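Local atomic coordinates of RhCC (Rhodococcus jostii, PDB entry 4U5R), a protein that binds magnesium and probably acts as an unusual cofactor-independent oxygenase of the tautomerase superfamily. Residues S21-S26 with E87-P92; L66-R71 with A80-V85; R71-A76 with I105-M110. The protein carries 1 engineered substitution. All blocks are in the same frame, centred on the assembly; numbering follows the deposited sequence.

Interaction 1: residues S21-S26 with E87-P92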
loop_
_atom_site.group_PDB
_atom_site.type_symbol
_atom_site.label_atom_id
_atom_site.label_comp_id
_atom_site.label_asym_id
_atom_site.label_seq_id
_atom_site.Cartn_x
_atom_site.Cartn_y
_atom_site.Cartn_z
ATOM N N SER B 21 3.970 16.842 9.537
ATOM C CA SER B 21 3.027 15.875 10.111
ATOM C C SER B 21 1.977 16.575 10.972
ATOM O O SER B 21 0.823 16.135 11.031
ATOM C CB SER B 21 3.755 14.792 10.920
ATOM O OG SER B 21 4.462 15.323 12.029
ATOM N N GLU B 22 2.361 17.673 11.619
ATOM C CA GLU B 22 1.404 18.488 12.355
ATOM C C GLU B 22 0.359 19.101 11.405
ATOM O O GLU B 22 -0.846 19.107 11.698
ATOM C CB GLU B 22 2.141 19.581 13.141
ATOM C CG GLU B 22 1.234 20.616 13.749
ATOM C CD GLU B 22 0.305 20.032 14.789
ATOM O OE1 GLU B 22 0.646 18.976 15.368
ATOM O OE2 GLU B 22 -0.765 20.634 15.030
ATOM N N ALA B 23 0.814 19.597 10.258
ATOM C CA ALA B 23 -0.106 20.187 9.292
ATOM C C ALA B 23 -1.079 19.158 8.735
ATOM O O ALA B 23 -2.273 19.431 8.574
ATOM C CB ALA B 23 0.672 20.849 8.159
ATOM N N ILE B 24 -0.555 17.972 8.440
ATOM C CA ILE B 24 -1.366 16.870 7.941
ATOM C C ILE B 24 -2.383 16.438 9.004
ATOM O O ILE B 24 -3.569 16.294 8.707
ATOM C CB ILE B 24 -0.474 15.687 7.528
ATOM C CG1 ILE B 24 0.304 16.056 6.263
ATOM C CG2 ILE B 24 -1.311 14.434 7.311
ATOM C CD1 ILE B 24 1.467 15.140 5.981
ATOM N N THR B 25 -1.920 16.299 10.246
ATOM C CA THR B 25 -2.805 15.996 11.370
ATOM C C THR B 25 -3.913 17.038 11.504
ATOM O O THR B 25 -5.074 16.693 11.745
ATOM C CB THR B 25 -2.008 15.924 12.683
ATOM O OG1 THR B 25 -1.044 14.871 12.587
ATOM C CG2 THR B 25 -2.926 15.662 13.891
ATOM N N SER B 26 -3.564 18.315 11.331
ATOM C CA SER B 26 -4.569 19.378 11.466
ATOM C C SER B 26 -5.751 19.242 10.475
ATOM O O SER B 26 -6.878 19.613 10.803
ATOM C CB SER B 26 -3.908 20.752 11.314
ATOM O OG SER B 26 -3.658 21.061 9.953
ATOM N N GLU B 87 -3.049 19.358 -0.632
ATOM C CA GLU B 87 -2.031 20.067 -1.405
ATOM C C GLU B 87 -1.655 21.371 -0.717
ATOM O O GLU B 87 -0.495 21.784 -0.738
ATOM C CB GLU B 87 -2.510 20.341 -2.839
ATOM C CG GLU B 87 -2.720 19.093 -3.683
ATOM C CD GLU B 87 -1.426 18.422 -4.117
ATOM O OE1 GLU B 87 -0.328 18.967 -3.853
ATOM O OE2 GLU B 87 -1.522 17.333 -4.724
ATOM N N GLU B 88 -2.642 21.997 -0.087
ATOM C CA GLU B 88 -2.415 23.230 0.662
ATOM C C GLU B 88 -1.408 23.031 1.801
ATOM O O GLU B 88 -0.529 23.868 1.996
ATOM C CB GLU B 88 -3.748 23.771 1.199
ATOM C CG GLU B 88 -4.490 24.655 0.203
ATOM C CD GLU B 88 -5.881 25.058 0.667
ATOM O OE1 GLU B 88 -6.250 24.748 1.822
ATOM O OE2 GLU B 88 -6.615 25.676 -0.136
ATOM N N LYS B 89 -1.516 21.920 2.529
ATOM C CA LYS B 89 -0.586 21.619 3.626
ATOM C C LYS B 89 0.806 21.221 3.139
ATOM O O LYS B 89 1.809 21.516 3.783
ATOM C CB LYS B 89 -1.143 20.493 4.505
ATOM C CG LYS B 89 -2.546 20.746 5.023
ATOM C CD LYS B 89 -2.586 22.030 5.844
ATOM C CE LYS B 89 -3.944 22.221 6.506
ATOM N NZ LYS B 89 -3.949 23.387 7.440
ATOM N N LEU B 90 0.854 20.528 2.008
ATOM C CA LEU B 90 2.113 20.035 1.459
ATOM C C LEU B 90 2.964 21.123 0.817
ATOM O O LEU B 90 4.195 21.051 0.855
ATOM C CB LEU B 90 1.852 18.947 0.412
ATOM C CG LEU B 90 1.226 17.622 0.848
ATOM C CD1 LEU B 90 0.877 16.813 -0.389
ATOM C CD2 LEU B 90 2.169 16.846 1.731
ATOM N N ALA B 91 2.312 22.125 0.229
ATOM C CA ALA B 91 2.995 23.108 -0.626
ATOM C C ALA B 91 4.213 23.807 0.003
ATOM O O ALA B 91 5.221 23.966 -0.675
ATOM C CB ALA B 91 1.995 24.158 -1.109
ATOM N N PRO B 92 4.138 24.218 1.288
ATOM C CA PRO B 92 5.328 24.887 1.840
ATOM C C PRO B 92 6.584 24.020 1.924
ATOM O O PRO B 92 7.702 24.561 1.857
ATOM C CB PRO B 92 4.868 25.301 3.245
ATOM C CG PRO B 92 3.390 25.468 3.094
ATOM C CD PRO B 92 2.995 24.314 2.215
HETATM O O HOH W 1 -2.124 23.658 9.620
HETATM O O HOH W 2 -6.398 22.246 8.631
#
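Helices 14-32 and 76-90, the helices of the two beta-alpha-beta units of the tautomerase-type fold, which follow strands 2-8 and 61-68, meet here through A23 and S26 of the first and K89 of the second. The methyl of A23 lies against the base of the lysine, A23 CB to K89 CB 4.1 Å, and the CA atoms of these two residues stand 5.9 Å apart, consistent with a small residue at this position. From there K89 bends at CG (chi2 -59°) and runs out past the A23 carbonyl, its CD 3.8 Å from A23 O, until the ammonium group arrives beside the S26 hydroxyl. The direct bond from K89 NZ to S26 OG is weak at 3.4 Å. Two waters flank it on either side, each accepting from NZ and donating to OG; the nearer pair of links runs through a water 2.9 Å from K89 NZ and 3.0 Å from S26 OG. Below these polar groups the helices rest on the sheet, I24 on W3 and I5 of strand 2-8 and L90 on I103 of strand 100-107. S26 OG, turned between its backbone N and carbonyl carbon (chi1 78°), donates to A23 O at 2.5 Å, so that its oxygen acts as acceptor toward the waters and, weakly, K89. On the flank of helix 14-32 away from K89, S21 and T25 pack on G55 of the second subunit.

Interaction 2: residues L66-R71 with A80-V85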
loop_
_atom_site.group_PDB
_atom_site.type_symbol
_atom_site.label_atom_id
_atom_site.label_comp_id
_atom_site.label_asym_id
_atom_site.label_seq_id
_atom_site.Cartn_x
_atom_site.Cartn_y
_atom_site.Cartn_z
ATOM N N LEU B 66 -1.667 7.582 0.626
ATOM C CA LEU B 66 -2.310 7.455 1.921
ATOM C C LEU B 66 -3.530 6.575 1.854
ATOM O O LEU B 66 -4.186 6.544 0.831
ATOM C CB LEU B 66 -2.643 8.847 2.464
ATOM C CG LEU B 66 -3.479 9.833 1.638
ATOM C CD1 LEU B 66 -4.497 10.585 2.483
ATOM C CD2 LEU B 66 -2.568 10.797 0.898
ATOM N N ASP B 67 -3.771 5.804 2.919
ATOM C CA ASP B 67 -5.063 5.148 3.140
ATOM C C ASP B 67 -5.945 5.949 4.078
ATOM O O ASP B 67 -5.475 6.469 5.097
ATOM C CB ASP B 67 -4.898 3.749 3.756
ATOM C CG ASP B 67 -4.228 2.744 2.825
ATOM O OD1 ASP B 67 -4.379 2.815 1.595
ATOM O OD2 ASP B 67 -3.571 1.826 3.348
ATOM N N HIS B 68 -7.233 6.014 3.758
ATOM C CA HIS B 68 -8.233 6.501 4.690
ATOM C C HIS B 68 -9.000 5.305 5.202
ATOM O O HIS B 68 -9.506 4.513 4.401
ATOM C CB HIS B 68 -9.178 7.486 4.016
ATOM C CG HIS B 68 -8.652 8.884 3.951
ATOM N ND1 HIS B 68 -9.399 9.924 3.449
ATOM C CD2 HIS B 68 -7.471 9.425 4.346
ATOM C CE1 HIS B 68 -8.707 11.046 3.534
ATOM N NE2 HIS B 68 -7.531 10.771 4.073
ATOM N N ILE B 69 -9.077 5.188 6.525
ATOM C CA ILE B 69 -9.661 4.030 7.188
ATOM C C ILE B 69 -10.882 4.385 8.010
ATOM O O ILE B 69 -11.876 3.665 7.989
ATOM C CB ILE B 69 -8.635 3.361 8.114
ATOM C CG1 ILE B 69 -7.299 3.208 7.382
ATOM C CG2 ILE B 69 -9.166 2.019 8.609
ATOM C CD1 ILE B 69 -6.074 3.120 8.319
ATOM N N ALA B 70 -10.804 5.496 8.738
ATOM C CA ALA B 70 -11.832 5.835 9.716
ATOM C C ALA B 70 -13.095 6.370 9.044
ATOM O O ALA B 70 -14.210 6.040 9.448
ATOM C CB ALA B 70 -11.286 6.844 10.726
ATOM N N ARG B 71 -12.929 7.179 8.003
ATOM C CA ARG B 71 -14.078 7.791 7.346
ATOM C C ARG B 71 -14.108 7.473 5.855
ATOM O O ARG B 71 -13.064 7.267 5.232
ATOM C CB ARG B 71 -14.067 9.314 7.535
ATOM C CG ARG B 71 -14.071 9.805 8.979
ATOM C CD ARG B 71 -15.455 9.714 9.608
ATOM N NE ARG B 71 -15.590 10.593 10.770
ATOM C CZ ARG B 71 -15.200 10.274 12.000
ATOM N NH1 ARG B 71 -14.633 9.097 12.233
ATOM N NH2 ARG B 71 -15.368 11.136 12.996
ATOM N N ALA B 80 -13.024 16.259 -3.510
ATOM C CA ALA B 80 -12.193 17.312 -4.104
ATOM C C ALA B 80 -11.568 18.220 -3.041
ATOM O O ALA B 80 -10.420 18.634 -3.165
ATOM C CB ALA B 80 -13.011 18.136 -5.093
ATOM N N LEU B 81 -12.328 18.519 -1.992
ATOM C CA LEU B 81 -11.853 19.366 -0.908
ATOM C C LEU B 81 -10.704 18.702 -0.144
ATOM O O LEU B 81 -9.744 19.365 0.238
ATOM C CB LEU B 81 -13.009 19.704 0.037
ATOM C CG LEU B 81 -12.693 20.624 1.214
ATOM C CD1 LEU B 81 -12.017 21.903 0.743
ATOM C CD2 LEU B 81 -13.976 20.945 1.969
ATOM N N MET B 82 -10.794 17.391 0.055
ATOM C CA MET B 82 -9.707 16.642 0.679
ATOM C C MET B 82 -8.385 16.796 -0.086
ATOM O O MET B 82 -7.327 17.062 0.516
ATOM C CB MET B 82 -10.069 15.155 0.780
ATOM C CG MET B 82 -8.906 14.270 1.239
ATOM S SD MET B 82 -8.439 14.650 2.933
ATOM C CE MET B 82 -6.659 14.460 2.845
ATOM N N MET B 83 -8.450 16.614 -1.405
ATOM C CA MET B 83 -7.283 16.806 -2.265
ATOM C C MET B 83 -6.798 18.246 -2.204
ATOM O O MET B 83 -5.595 18.503 -2.147
ATOM C CB MET B 83 -7.599 16.423 -3.719
ATOM C CG MET B 83 -8.114 15.001 -3.882
ATOM S SD MET B 83 -7.179 13.751 -2.959
ATOM C CE MET B 83 -5.557 13.738 -3.746
ATOM N N THR B 84 -7.736 19.187 -2.200
ATOM C CA THR B 84 -7.369 20.597 -2.187
ATOM C C THR B 84 -6.639 20.943 -0.894
ATOM O O THR B 84 -5.581 21.569 -0.911
ATOM C CB THR B 84 -8.610 21.500 -2.366
ATOM O OG1 THR B 84 -9.184 21.254 -3.657
ATOM C CG2 THR B 84 -8.228 22.972 -2.257
ATOM N N VAL B 85 -7.186 20.505 0.232
ATOM C CA VAL B 85 -6.571 20.811 1.514
ATOM C C VAL B 85 -5.224 20.086 1.705
ATOM O O VAL B 85 -4.273 20.655 2.242
ATOM C CB VAL B 85 -7.531 20.467 2.665
ATOM C CG1 VAL B 85 -6.861 20.709 3.998
ATOM C CG2 VAL B 85 -8.787 21.320 2.553
#
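The imidazole of H68 receives M82 at its edge, with the sulfur almost exactly in the ring plane and over neither face. M82 SD lies 89° off the ring normal, and its closest ring atom is H68 CE1 at 3.7 Å, so the C-H corner of the ring is what meets the sulfur. The terminal methyl lies by the CE1-NE2 edge, M82 CE 4.0 Å from H68 NE2. That nitrogen has its hydrogen bond with Y28 OH of helix 14-32, and the two rings meet with their planes at about 80°. The contact lies inside the beta-alpha-beta unit formed by strand 61-68, helix 76-90 and strand 100-107, with the helix packed on the face of the sheet and the H68 and M82 CA atoms 11.0 Å apart. Over that distance the two side chains come from opposite directions. M82 first extends toward the strand, CG anti to its own N (chi1 172°), and then bends at chi2 and chi3, bringing CE within touch of L66. L66, two residues back on the same side of the strand, adds a looser apolar touch through CD1, 4.5 Å from M82 CE. D67 between them faces the other way, pairing with R65 of the second subunit.

Interaction 3: residues R71-A76 with I105-M110. Engineered in segment 105-110: A106 (natural residue Asp).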
loop_
_atom_site.group_PDB
_atom_site.type_symbol
_atom_site.label_atom_id
_atom_site.label_comp_id
_atom_site.label_asym_id
_atom_site.label_seq_id
_atom_site.Cartn_x
_atom_site.Cartn_y
_atom_site.Cartn_z
ATOM N N ARG B 71 -12.929 7.179 8.003
ATOM C CA ARG B 71 -14.078 7.791 7.346
ATOM C C ARG B 71 -14.108 7.473 5.855
ATOM O O ARG B 71 -13.064 7.267 5.232
ATOM C CB ARG B 71 -14.067 9.314 7.535
ATOM C CG ARG B 71 -14.071 9.805 8.979
ATOM C CD ARG B 71 -15.455 9.714 9.608
ATOM N NE ARG B 71 -15.590 10.593 10.770
ATOM C CZ ARG B 71 -15.200 10.274 12.000
ATOM N NH1 ARG B 71 -14.633 9.097 12.233
ATOM N NH2 ARG B 71 -15.368 11.136 12.996
ATOM N N GLN B 72 -15.311 7.428 5.292
ATOM C CA GLN B 72 -15.481 7.419 3.847
ATOM C C GLN B 72 -15.830 8.823 3.385
ATOM O O GLN B 72 -16.468 9.579 4.116
ATOM C CB GLN B 72 -16.579 6.443 3.420
ATOM C CG GLN B 72 -16.096 5.049 3.067
ATOM C CD GLN B 72 -17.179 4.210 2.410
ATOM O OE1 GLN B 72 -18.353 4.292 2.774
ATOM N NE2 GLN B 72 -16.789 3.411 1.423
ATOM N N MET B 73 -15.413 9.167 2.174
ATOM C CA MET B 73 -15.778 10.444 1.577
ATOM C C MET B 73 -16.799 10.179 0.480
ATOM O O MET B 73 -16.472 9.590 -0.551
ATOM C CB MET B 73 -14.544 11.160 1.031
ATOM C CG MET B 73 -13.553 11.554 2.108
ATOM S SD MET B 73 -12.035 12.280 1.460
ATOM C CE MET B 73 -11.307 10.881 0.615
ATOM N N GLU B 74 -18.038 10.608 0.711
ATOM C CA GLU B 74 -19.170 10.126 -0.076
ATOM C C GLU B 74 -19.665 11.053 -1.192
ATOM O O GLU B 74 -20.577 10.683 -1.927
ATOM C CB GLU B 74 -20.339 9.815 0.860
ATOM C CG GLU B 74 -20.028 8.746 1.896
ATOM C CD GLU B 74 -21.254 8.332 2.686
ATOM O OE1 GLU B 74 -22.371 8.383 2.127
ATOM O OE2 GLU B 74 -21.103 7.961 3.866
ATOM N N THR B 75 -19.089 12.246 -1.322
ATOM C CA THR B 75 -19.508 13.160 -2.385
ATOM C C THR B 75 -18.307 13.682 -3.144
ATOM O O THR B 75 -17.207 13.724 -2.601
ATOM C CB THR B 75 -20.299 14.374 -1.849
ATOM O OG1 THR B 75 -19.453 15.161 -1.002
ATOM C CG2 THR B 75 -21.529 13.929 -1.072
ATOM N N ALA B 76 -18.525 14.085 -4.395
ATOM C CA ALA B 76 -17.467 14.659 -5.216
ATOM C C ALA B 76 -16.865 15.889 -4.543
ATOM O O ALA B 76 -15.650 16.075 -4.553
ATOM C CB ALA B 76 -17.999 15.014 -6.603
ATOM N N ILE B 105 -4.847 8.637 -2.904
ATOM C CA ILE B 105 -5.530 8.092 -1.737
ATOM C C ILE B 105 -6.309 6.820 -2.065
ATOM O O ILE B 105 -6.925 6.694 -3.123
ATOM C CB ILE B 105 -6.537 9.088 -1.131
ATOM C CG1 ILE B 105 -5.964 10.502 -1.094
ATOM C CG2 ILE B 105 -6.997 8.605 0.248
ATOM C CD1 ILE B 105 -6.827 11.499 -0.320
ATOM N N ALA B 106 -6.291 5.881 -1.132
ATOM C CA ALA B 106 -7.149 4.712 -1.201
ATOM C C ALA B 106 -8.019 4.685 0.053
ATOM O O ALA B 106 -7.623 5.197 1.097
ATOM C CB ALA B 106 -6.320 3.448 -1.318
ATOM N N GLU B 107 -9.209 4.109 -0.059
ATOM C CA GLU B 107 -10.090 3.924 1.080
ATOM C C GLU B 107 -10.122 2.428 1.375
ATOM O O GLU B 107 -10.322 1.616 0.464
ATOM C CB GLU B 107 -11.494 4.482 0.797
ATOM C CG GLU B 107 -11.494 5.977 0.473
ATOM C CD GLU B 107 -12.891 6.566 0.306
ATOM O OE1 GLU B 107 -13.677 6.035 -0.506
ATOM O OE2 GLU B 107 -13.202 7.562 0.988
ATOM N N THR B 108 -9.876 2.077 2.635
ATOM C CA THR B 108 -9.801 0.685 3.073
ATOM C C THR B 108 -10.868 0.449 4.148
ATOM O O THR B 108 -11.375 1.408 4.743
ATOM C CB THR B 108 -8.381 0.322 3.607
ATOM O OG1 THR B 108 -8.147 0.986 4.850
ATOM C CG2 THR B 108 -7.284 0.745 2.610
ATOM N N PRO B 109 -11.264 -0.821 4.364
ATOM C CA PRO B 109 -12.414 -1.120 5.239
ATOM C C PRO B 109 -12.243 -0.719 6.704
ATOM O O PRO B 109 -11.307 -1.163 7.384
ATOM C CB PRO B 109 -12.547 -2.644 5.137
ATOM C CG PRO B 109 -11.912 -3.005 3.864
ATOM C CD PRO B 109 -10.814 -2.011 3.618
ATOM N N MET B 110 -13.175 0.093 7.199
ATOM C CA MET B 110 -13.109 0.587 8.573
ATOM C C MET B 110 -13.094 -0.525 9.623
ATOM O O MET B 110 -12.538 -0.345 10.706
ATOM C CB MET B 110 -14.286 1.531 8.838
ATOM C CG MET B 110 -14.192 2.306 10.142
ATOM S SD MET B 110 -15.577 3.454 10.309
ATOM C CE MET B 110 -16.965 2.324 10.249
HETATM O O HOH W 3 -11.969 8.808 3.074
#
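E107 and M73 meet where a strand-end carboxylate holds the loop 71-76 by its backbone. Before it on the strand, I105 points toward the loop but settles mainly on M82 and M83 of helix 76-90. A106 is an engineered substitution: the natural aspartate at this position binds magnesium, and no metal is bound to this chain. Its methyl faces away from the loop, touching T108 of the third subunit. E107 carries the contact. With CG beside the backbone N (chi1 -60°) and the chain extended beyond it, the carboxylate crosses to the loop, where OE2 accepts M73 N through its syn lone pair at 3.0 Å, with a fairly straight N-H...O angle of 161°. A water 2.7 Å from E107 OE2 also donates to R71 O, at 2.9 Å, and ties in a second peptide group. Around the same oxygen sit Q72 CA at 3.7 Å and M73 CE at 3.8 Å, the methionine folding back at chi3. E107 OE1 has a long, weak ion pair with R79, which also bonds M73 O. With a leucine in place of E107, the M73 N-H is likely to lose its acceptor and the R71 carbonyl its bridging water. Because both links end on main-chain atoms, the carboxylate probably helps to fix the course of the loop backbone from R71 to M73.

Interactions 2 and 3 sit side by side, their centres 7 Å apart, and share R71, where strand 61-68 has run out into the loop before helix 76-90. Their strands are parallel neighbours, joined by probable hydrogen bonds from H68 N to A106 O (2.8 Å) and from A106 N to L66 O (3.0 Å). The H68 side chain is about 7 Å from that of A106, the altered magnesium-binding position. M73 of interaction 3 also touches both H68 and M82 of interaction 2. Interaction 1 lies farther along helix 76-90, its centre 12 Å from that of interaction 2 and 19 Å from that of interaction 3, away from the metal site.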